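Local coordinates for possible acyl-[acyl-carrier protein] desaturase DESA2 (acyl-[acp] desaturase) (stearoyl-acp desaturase) (Mycobacterium tuberculosis, PDB 1ZA0) that may act as an iron-dependent acyl-[acyl-carrier-protein] desaturase in mycobacterial fatty acid biosynthesis, and holds a manganese ion at its metal site in this crystal, at residues Trp99-Trp103 with His192-Phe196; Glu106-His110 with Asp188-His192. All coordinates share one frame; numbering follows the deposited sequence.

Contact 1: Trp99-Trp103 with His192-Phe196; sequences WLGRW and HEEFF. With MN (manganese (II) ion), chain B.
Trp99 lies flat on Phe195 in an aromatic cluster between two antiparallel helices of the ferritin-like four-helix bundle. The axes of the two short segments come no closer than 12.4 Å, at 163° between their directions, so large rings fill the gap. Trp99 can be followed outward. Its CB already touches the phenyl ring, 3.8 Å from Phe195 CZ. CG and CD1 lie over the CZ-CE2 side of that ring and CD2 over its centre. CE3 comes within 3.4 Å of Phe195 CE1, and CZ2 reaches back over Phe195 CG and CB. The planes are only 5° apart, a true face-to-face stack. With CG anti to the backbone N (chi1 170°), the Trp99 indole swings across to Phe195, and the two side chains slide past each other in opposite directions. Trp103 CB sits against the opposite face of the Trp99 indole. At the pyrrole edge, Trp99 NE1 meets Phe196 CZ at 3.5 Å, in an offset edge-to-face pair. Phe196 in turn sets its own edge on the face of Trp103. Trp103 stands edge-on over the His192 imidazole, with CD1 above the ring centre. Its NE1 is hydrogen-bonded to Glu159, a manganese ligand. The aromatic layer therefore adjoins the metal site directly: Trp103 NE1 is 3.3 Å from His192 ND1, but the two do not hydrogen-bond, because ND1 is bound to manganese.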
ATOM      1  N   TRP A  99      -8.045  14.969  -6.052  1.00 39.03           N
ATOM      2  CA  TRP A  99      -7.549  13.907  -5.164  1.00 37.56           C
ATOM      3  C   TRP A  99      -7.070  12.698  -5.943  1.00 37.80           C
ATOM      4  O   TRP A  99      -5.941  12.245  -5.677  1.00 35.31           O
ATOM      5  CB  TRP A  99      -8.555  13.498  -4.114  1.00 36.49           C
ATOM      6  CG  TRP A  99      -8.197  12.248  -3.333  1.00 33.77           C
ATOM      7  CD1 TRP A  99      -8.947  11.114  -3.257  1.00 34.36           C
ATOM      8  CD2 TRP A  99      -7.017  11.984  -2.573  1.00 29.18           C
ATOM      9  NE1 TRP A  99      -8.342  10.192  -2.435  1.00 33.01           N
ATOM     10  CE2 TRP A  99      -7.161  10.683  -2.005  1.00 30.65           C
ATOM     11  CE3 TRP A  99      -5.881  12.716  -2.247  1.00 31.06           C
ATOM     12  CZ2 TRP A  99      -6.187  10.086  -1.180  1.00 31.00           C
ATOM     13  CZ3 TRP A  99      -4.910  12.108  -1.390  1.00 31.10           C
ATOM     14  CH2 TRP A  99      -5.069  10.811  -0.915  1.00 29.94           C
ATOM     15  N   LEU A 100      -7.877  12.168  -6.873  1.00 36.48           N
ATOM     16  CA  LEU A 100      -7.468  10.926  -7.561  1.00 37.54           C
ATOM     17  C   LEU A 100      -6.145  11.112  -8.269  1.00 36.48           C
ATOM     18  O   LEU A 100      -5.352  10.160  -8.310  1.00 38.79           O
ATOM     19  CB  LEU A 100      -8.503  10.291  -8.524  1.00 38.02           C
ATOM     20  N   GLY A 101      -5.917  12.312  -8.805  1.00 34.85           N
ATOM     21  CA  GLY A 101      -4.716  12.651  -9.550  1.00 35.21           C
ATOM     22  C   GLY A 101      -3.527  12.695  -8.595  1.00 34.46           C
ATOM     23  O   GLY A 101      -2.473  12.111  -8.902  1.00 31.18           O
ATOM     24  N   ARG A 102      -3.713  13.357  -7.454  1.00 32.56           N
ATOM     25  CA  ARG A 102      -2.705  13.398  -6.401  1.00 32.47           C
ATOM     26  C   ARG A 102      -2.369  12.002  -5.819  1.00 30.80           C
ATOM     27  O   ARG A 102      -1.191  11.650  -5.705  1.00 31.87           O
ATOM     28  CB  ARG A 102      -3.061  14.384  -5.300  1.00 32.50           C
ATOM     29  CG  ARG A 102      -2.014  14.427  -4.144  1.00 32.47           C
ATOM     30  CD  ARG A 102      -0.664  14.923  -4.549  1.00 29.38           C
ATOM     31  NE  ARG A 102       0.128  15.167  -3.367  1.00 32.40           N
ATOM     32  CZ  ARG A 102       0.438  16.382  -2.922  1.00 33.24           C
ATOM     33  NH1 ARG A 102       0.080  17.429  -3.625  1.00 36.35           N
ATOM     34  NH2 ARG A 102       1.103  16.535  -1.784  1.00 33.89           N
ATOM     35  N   TRP A 103      -3.381  11.231  -5.489  1.00 30.42           N
ATOM     36  CA  TRP A 103      -3.225   9.894  -4.935  1.00 29.75           C
ATOM     37  C   TRP A 103      -2.470   9.036  -5.940  1.00 30.46           C
ATOM     38  O   TRP A 103      -1.497   8.381  -5.588  1.00 26.10           O
ATOM     39  CB  TRP A 103      -4.578   9.254  -4.575  1.00 28.99           C
ATOM     40  CG  TRP A 103      -4.472   7.802  -4.149  1.00 29.12           C
ATOM     41  CD1 TRP A 103      -4.131   7.386  -2.926  1.00 33.62           C
ATOM     42  CD2 TRP A 103      -4.719   6.617  -4.917  1.00 32.17           C
ATOM     43  NE1 TRP A 103      -4.080   6.016  -2.880  1.00 33.27           N
ATOM     44  CE2 TRP A 103      -4.448   5.524  -4.097  1.00 34.99           C
ATOM     45  CE3 TRP A 103      -5.092   6.368  -6.247  1.00 37.60           C
ATOM     46  CZ2 TRP A 103      -4.549   4.208  -4.535  1.00 39.95           C
ATOM     47  CZ3 TRP A 103      -5.165   5.071  -6.692  1.00 40.59           C
ATOM     48  CH2 TRP A 103      -4.937   4.000  -5.827  1.00 42.50           C
ATOM     49  N   HIS A 192      -3.096   8.144   3.003  1.00 26.87           N
ATOM     50  CA  HIS A 192      -4.034   7.637   2.050  1.00 25.14           C
ATOM     51  C   HIS A 192      -5.245   7.037   2.798  1.00 27.50           C
ATOM     52  O   HIS A 192      -6.456   7.257   2.445  1.00 26.37           O
ATOM     53  CB  HIS A 192      -3.343   6.597   1.129  1.00 24.76           C
ATOM     54  CG  HIS A 192      -2.304   7.187   0.190  1.00 25.28           C
ATOM     55  ND1 HIS A 192      -1.591   6.419  -0.719  1.00 25.13           N
ATOM     56  CD2 HIS A 192      -1.810   8.454   0.087  1.00 25.19           C
ATOM     57  CE1 HIS A 192      -0.778   7.222  -1.405  1.00 28.38           C
ATOM     58  NE2 HIS A 192      -0.852   8.444  -0.908  1.00 24.92           N
ATOM     59  N   GLU A 193      -4.928   6.215   3.775  1.00 26.23           N
ATOM     60  CA  GLU A 193      -5.950   5.589   4.540  1.00 28.50           C
ATOM     61  C   GLU A 193      -6.878   6.658   5.223  1.00 27.51           C
ATOM     62  O   GLU A 193      -8.091   6.446   5.288  1.00 28.17           O
ATOM     63  CB  GLU A 193      -5.377   4.590   5.561  1.00 28.12           C
ATOM     64  CG  GLU A 193      -6.504   3.858   6.310  1.00 31.70           C
ATOM     65  CD  GLU A 193      -6.153   3.363   7.710  1.00 36.70           C
ATOM     66  OE1 GLU A 193      -4.969   3.463   8.120  1.00 39.90           O
ATOM     67  OE2 GLU A 193      -7.084   2.810   8.393  1.00 37.19           O
ATOM     68  N   GLU A 194      -6.278   7.713   5.750  1.00 28.14           N
ATOM     69  CA  GLU A 194      -6.960   8.736   6.554  1.00 28.21           C
ATOM     70  C   GLU A 194      -7.994   9.384   5.589  1.00 28.03           C
ATOM     71  O   GLU A 194      -9.144   9.581   5.915  1.00 26.58           O
ATOM     72  CB  GLU A 194      -5.968   9.794   7.039  1.00 27.95           C
ATOM     73  CG  GLU A 194      -6.518  11.039   7.744  1.00 27.72           C
ATOM     74  CD  GLU A 194      -5.430  11.962   8.211  1.00 32.72           C
ATOM     75  OE1 GLU A 194      -4.251  11.699   7.848  1.00 39.23           O
ATOM     76  OE2 GLU A 194      -5.677  12.946   8.976  1.00 30.43           O
ATOM     77  N   PHE A 195      -7.537   9.706   4.403  1.00 29.39           N
ATOM     78  CA  PHE A 195      -8.367  10.337   3.369  1.00 28.71           C
ATOM     79  C   PHE A 195      -9.533   9.465   2.991  1.00 28.56           C
ATOM     80  O   PHE A 195     -10.696   9.895   3.145  1.00 29.38           O
ATOM     81  CB  PHE A 195      -7.520  10.706   2.141  1.00 29.24           C
ATOM     82  CG  PHE A 195      -8.089  11.836   1.291  1.00 30.88           C
ATOM     83  CD1 PHE A 195      -7.333  12.957   1.026  1.00 30.95           C
ATOM     84  CD2 PHE A 195      -9.331  11.740   0.716  1.00 31.42           C
ATOM     85  CE1 PHE A 195      -7.822  13.981   0.196  1.00 30.98           C
ATOM     86  CE2 PHE A 195      -9.839  12.773  -0.088  1.00 31.91           C
ATOM     87  CZ  PHE A 195      -9.089  13.898  -0.330  1.00 32.74           C
ATOM     88  N   PHE A 196      -9.281   8.217   2.561  1.00 29.19           N
ATOM     89  CA  PHE A 196     -10.393   7.341   2.213  1.00 29.47           C
ATOM     90  C   PHE A 196     -11.281   7.051   3.403  1.00 29.64           C
ATOM     91  O   PHE A 196     -12.519   6.959   3.287  1.00 28.90           O
ATOM     92  CB  PHE A 196      -9.962   6.032   1.540  1.00 30.53           C
ATOM     93  CG  PHE A 196      -9.410   6.245   0.146  1.00 31.33           C
ATOM     94  CD1 PHE A 196     -10.248   6.665  -0.890  1.00 32.67           C
ATOM     95  CD2 PHE A 196      -8.066   6.054  -0.113  1.00 32.35           C
ATOM     96  CE1 PHE A 196      -9.747   6.868  -2.173  1.00 32.84           C
ATOM     97  CE2 PHE A 196      -7.554   6.256  -1.401  1.00 32.92           C
ATOM     98  CZ  PHE A 196      -8.398   6.688  -2.415  1.00 35.76           C
TER
HETATM   99 MN    MN B 888      -1.426   4.085  -0.858  1.00 29.89          MN
HETATM  100  O   HOH W   1      -1.556   1.994  -1.417  1.00 28.28           O

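Contact 2: Glu106-His110 with Asp188-His192; sequences EEHLH and DEVRH. With MN (manganese (II) ion), chain B; EDO (1,2-ethanediol), chain C.
Glu106 runs its extended side chain past the edge of the His192 imidazole, with CB 3.6 Å from His192 NE2. The carboxylate then lies nearly coplanar with the ring, and OE1 takes a hydrogen bond from His192 NE2 that is very short at 2.5 Å. NE2 points away from the ion, while ND1 of the same ring binds it. Glu106 is thus a second-shell residue to a metal ligand. Glu107 and Glu189 each bend at chi2, which brings one oxygen from each helix to the ion. Both OE2 atoms bind manganese, and they lie 3.4 Å apart. Water 1, also bound to the metal, donates to Glu189 OE1 and weakly to Glu107 OE1; both OE1 atoms also form salt bridges with Lys76. Glu159 completes the site.

His110 makes a second histidine-carboxylate pair. Its NE2 donates to Asp188 OD2 at 2.8 Å, almost straight at 171°, in the ring plane and onto the anti lone pair. By similarity His110 would bind a second iron, but here its ND1 is hydrogen-bonded to Lys76. Water 2 joins Glu106 OE1, Asp188 OD1 and Arg191 NE, which probably eases the approach of two carboxylates 4.3 Å apart at Glu106 OE1 and Asp188 OD1. Ethanediol, probably from the crystallisation liquor, also donates to Asp188 OD1.

The two segments, antiparallel at 156°, lie on helices 95-121 and 176-206 of the bundle. Helix 148-172 brings Glu159 to the ion, helix 63-77 supplies Lys76, and Trp32 approaches from a loop.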
ATOM      1  N   GLU A 106       1.219   9.826  -6.088  1.00 28.03           N
ATOM      2  CA  GLU A 106       1.930   9.292  -4.908  1.00 27.48           C
ATOM      3  C   GLU A 106       2.203   7.789  -5.014  1.00 27.82           C
ATOM      4  O   GLU A 106       3.325   7.363  -4.745  1.00 27.78           O
ATOM      5  CB  GLU A 106       1.231   9.639  -3.621  1.00 25.91           C
ATOM      6  CG  GLU A 106       1.247  11.130  -3.348  1.00 26.67           C
ATOM      7  CD  GLU A 106       0.551  11.537  -2.001  1.00 31.56           C
ATOM      8  OE1 GLU A 106       0.134  10.671  -1.177  1.00 31.32           O
ATOM      9  OE2 GLU A 106       0.521  12.747  -1.754  1.00 27.24           O
ATOM     10  N   GLU A 107       1.208   7.033  -5.443  1.00 26.21           N
ATOM     11  CA  GLU A 107       1.356   5.635  -5.674  1.00 28.41           C
ATOM     12  C   GLU A 107       2.486   5.374  -6.726  1.00 29.01           C
ATOM     13  O   GLU A 107       3.324   4.427  -6.599  1.00 27.44           O
ATOM     14  CB  GLU A 107       0.044   5.010  -6.158  1.00 28.36           C
ATOM     15  CG  GLU A 107      -1.112   4.975  -5.159  1.00 30.84           C
ATOM     16  CD  GLU A 107      -0.797   4.107  -3.941  1.00 31.37           C
ATOM     17  OE1 GLU A 107      -0.426   2.958  -4.083  1.00 31.87           O
ATOM     18  OE2 GLU A 107      -0.851   4.603  -2.855  1.00 35.23           O
ATOM     19  N   HIS A 108       2.439   6.131  -7.784  1.00 27.93           N
ATOM     20  CA  HIS A 108       3.410   5.986  -8.838  1.00 29.53           C
ATOM     21  C   HIS A 108       4.827   6.233  -8.319  1.00 27.93           C
ATOM     22  O   HIS A 108       5.749   5.568  -8.702  1.00 26.44           O
ATOM     23  CB  HIS A 108       3.180   7.011  -9.928  1.00 30.13           C
ATOM     24  CG  HIS A 108       4.005   6.752 -11.139  1.00 35.33           C
ATOM     25  ND1 HIS A 108       4.106   7.654 -12.171  1.00 41.19           N
ATOM     26  CD2 HIS A 108       4.771   5.687 -11.494  1.00 39.74           C
ATOM     27  CE1 HIS A 108       4.861   7.141 -13.130  1.00 41.16           C
ATOM     28  NE2 HIS A 108       5.281   5.950 -12.743  1.00 39.50           N
ATOM     29  N   LEU A 109       4.972   7.293  -7.547  1.00 27.79           N
ATOM     30  CA  LEU A 109       6.205   7.679  -6.904  1.00 27.37           C
ATOM     31  C   LEU A 109       6.828   6.534  -6.086  1.00 26.83           C
ATOM     32  O   LEU A 109       8.032   6.289  -6.202  1.00 24.99           O
ATOM     33  CB  LEU A 109       6.020   8.939  -6.060  1.00 29.02           C
ATOM     34  CG  LEU A 109       7.379   9.448  -5.485  1.00 33.36           C
ATOM     35  CD1 LEU A 109       8.110  10.350  -6.497  1.00 38.10           C
ATOM     36  CD2 LEU A 109       7.162  10.164  -4.208  1.00 36.50           C
ATOM     37  N   HIS A 110       5.996   5.805  -5.356  1.00 25.67           N
ATOM     38  CA  HIS A 110       6.390   4.671  -4.573  1.00 24.72           C
ATOM     39  C   HIS A 110       6.970   3.594  -5.475  1.00 25.03           C
ATOM     40  O   HIS A 110       8.051   3.070  -5.178  1.00 24.82           O
ATOM     41  CB  HIS A 110       5.145   4.046  -3.803  1.00 24.03           C
ATOM     42  CG  HIS A 110       4.509   5.002  -2.842  1.00 24.27           C
ATOM     43  ND1 HIS A 110       3.242   4.804  -2.301  1.00 24.60           N
ATOM     44  CD2 HIS A 110       5.001   6.136  -2.268  1.00 24.07           C
ATOM     45  CE1 HIS A 110       2.995   5.799  -1.457  1.00 22.24           C
ATOM     46  NE2 HIS A 110       4.045   6.615  -1.418  1.00 24.03           N
ATOM     47  N   ASP A 188       3.002   7.955   3.698  1.00 27.56           N
ATOM     48  CA  ASP A 188       2.038   8.244   2.649  1.00 26.35           C
ATOM     49  C   ASP A 188       0.847   7.331   2.787  1.00 27.32           C
ATOM     50  O   ASP A 188      -0.274   7.806   2.679  1.00 27.22           O
ATOM     51  CB  ASP A 188       2.632   8.106   1.239  1.00 26.80           C
ATOM     52  CG  ASP A 188       3.565   9.220   0.871  1.00 26.71           C
ATOM     53  OD1 ASP A 188       3.551  10.353   1.447  1.00 28.11           O
ATOM     54  OD2 ASP A 188       4.387   9.054  -0.062  1.00 26.03           O
ATOM     55  N   GLU A 189       1.047   6.043   3.074  1.00 25.73           N
ATOM     56  CA  GLU A 189      -0.045   5.135   3.181  1.00 26.96           C
ATOM     57  C   GLU A 189      -0.997   5.486   4.369  1.00 27.23           C
ATOM     58  O   GLU A 189      -2.216   5.304   4.240  1.00 25.84           O
ATOM     59  CB  GLU A 189       0.409   3.674   3.345  1.00 27.11           C
ATOM     60  CG  GLU A 189       1.372   3.166   2.280  1.00 30.93           C
ATOM     61  CD  GLU A 189       0.739   2.952   0.918  1.00 34.05           C
ATOM     62  OE1 GLU A 189       0.779   1.767   0.427  1.00 40.24           O
ATOM     63  OE2 GLU A 189       0.279   3.948   0.304  1.00 31.47           O
ATOM     64  N   VAL A 190      -0.435   5.986   5.471  1.00 27.73           N
ATOM     65  CA  VAL A 190      -1.235   6.474   6.592  1.00 28.67           C
ATOM     66  C   VAL A 190      -2.177   7.617   6.138  1.00 27.15           C
ATOM     67  O   VAL A 190      -3.379   7.668   6.496  1.00 26.73           O
ATOM     68  CB  VAL A 190      -0.337   6.848   7.787  1.00 28.33           C
ATOM     69  CG1 VAL A 190      -1.095   7.697   8.849  1.00 30.17           C
ATOM     70  CG2 VAL A 190       0.298   5.569   8.412  1.00 28.40           C
ATOM     71  N   ARG A 191      -1.599   8.504   5.376  1.00 27.35           N
ATOM     72  CA  ARG A 191      -2.307   9.621   4.786  1.00 27.58           C
ATOM     73  C   ARG A 191      -3.375   9.209   3.786  1.00 27.92           C
ATOM     74  O   ARG A 191      -4.485   9.780   3.781  1.00 28.11           O
ATOM     75  CB  ARG A 191      -1.316  10.615   4.202  1.00 28.45           C
ATOM     76  CG  ARG A 191      -0.560  11.338   5.249  1.00 28.75           C
ATOM     77  CD  ARG A 191       0.689  12.053   4.723  1.00 28.05           C
ATOM     78  NE  ARG A 191       0.474  13.002   3.631  1.00 25.82           N
ATOM     79  CZ  ARG A 191       0.090  14.278   3.800  1.00 30.12           C
ATOM     80  NH1 ARG A 191      -0.253  14.728   4.994  1.00 32.27           N
ATOM     81  NH2 ARG A 191      -0.023  15.101   2.765  1.00 31.70           N
ATOM     82  N   HIS A 192      -3.096   8.144   3.003  1.00 26.87           N
ATOM     83  CA  HIS A 192      -4.034   7.637   2.050  1.00 25.14           C
ATOM     84  C   HIS A 192      -5.245   7.037   2.798  1.00 27.50           C
ATOM     85  O   HIS A 192      -6.456   7.257   2.445  1.00 26.37           O
ATOM     86  CB  HIS A 192      -3.343   6.597   1.129  1.00 24.76           C
ATOM     87  CG  HIS A 192      -2.304   7.187   0.190  1.00 25.28           C
ATOM     88  ND1 HIS A 192      -1.591   6.419  -0.719  1.00 25.13           N
ATOM     89  CD2 HIS A 192      -1.810   8.454   0.087  1.00 25.19           C
ATOM     90  CE1 HIS A 192      -0.778   7.222  -1.405  1.00 28.38           C
ATOM     91  NE2 HIS A 192      -0.852   8.444  -0.908  1.00 24.92           N
TER
HETATM   92 MN    MN B 888      -1.426   4.085  -0.858  1.00 29.89          MN
HETATM   93  C1  EDO C 980       5.180  12.092  -1.999  1.00 32.50           C
HETATM   94  O1  EDO C 980       6.126  13.118  -2.070  1.00 32.55           O
HETATM   95  C2  EDO C 980       4.150  12.405  -0.933  1.00 32.72           C
HETATM   96  O2  EDO C 980       4.720  12.565   0.351  1.00 30.17           O
HETATM   97  O   HOH W   2       1.027  11.549   1.277  1.00 22.77           O
HETATM   98  O   HOH W   3       1.501  14.305   0.381  1.00 33.59           O
HETATM   99  O   HOH W   1      -1.556   1.994  -1.417  1.00 28.28           O

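How the contacts relate
Contacts 1 and 2 are successive levels of one antiparallel pair, helices 95-121 and 176-206, with centres about 8 Å apart. His192 belongs to both. In contact 1 its imidazole is the polar end of the aromatic cluster; in contact 2 it is a metal ligand held from behind by a carboxylate. The manganese, 2.3 Å from His192 ND1, therefore sits where the aromatic layer gives way to the acidic one. Arg102, on the 99-103 segment, adds a tie through its salt bridge to Glu106. Glu159, from helix 148-172, also reaches both levels.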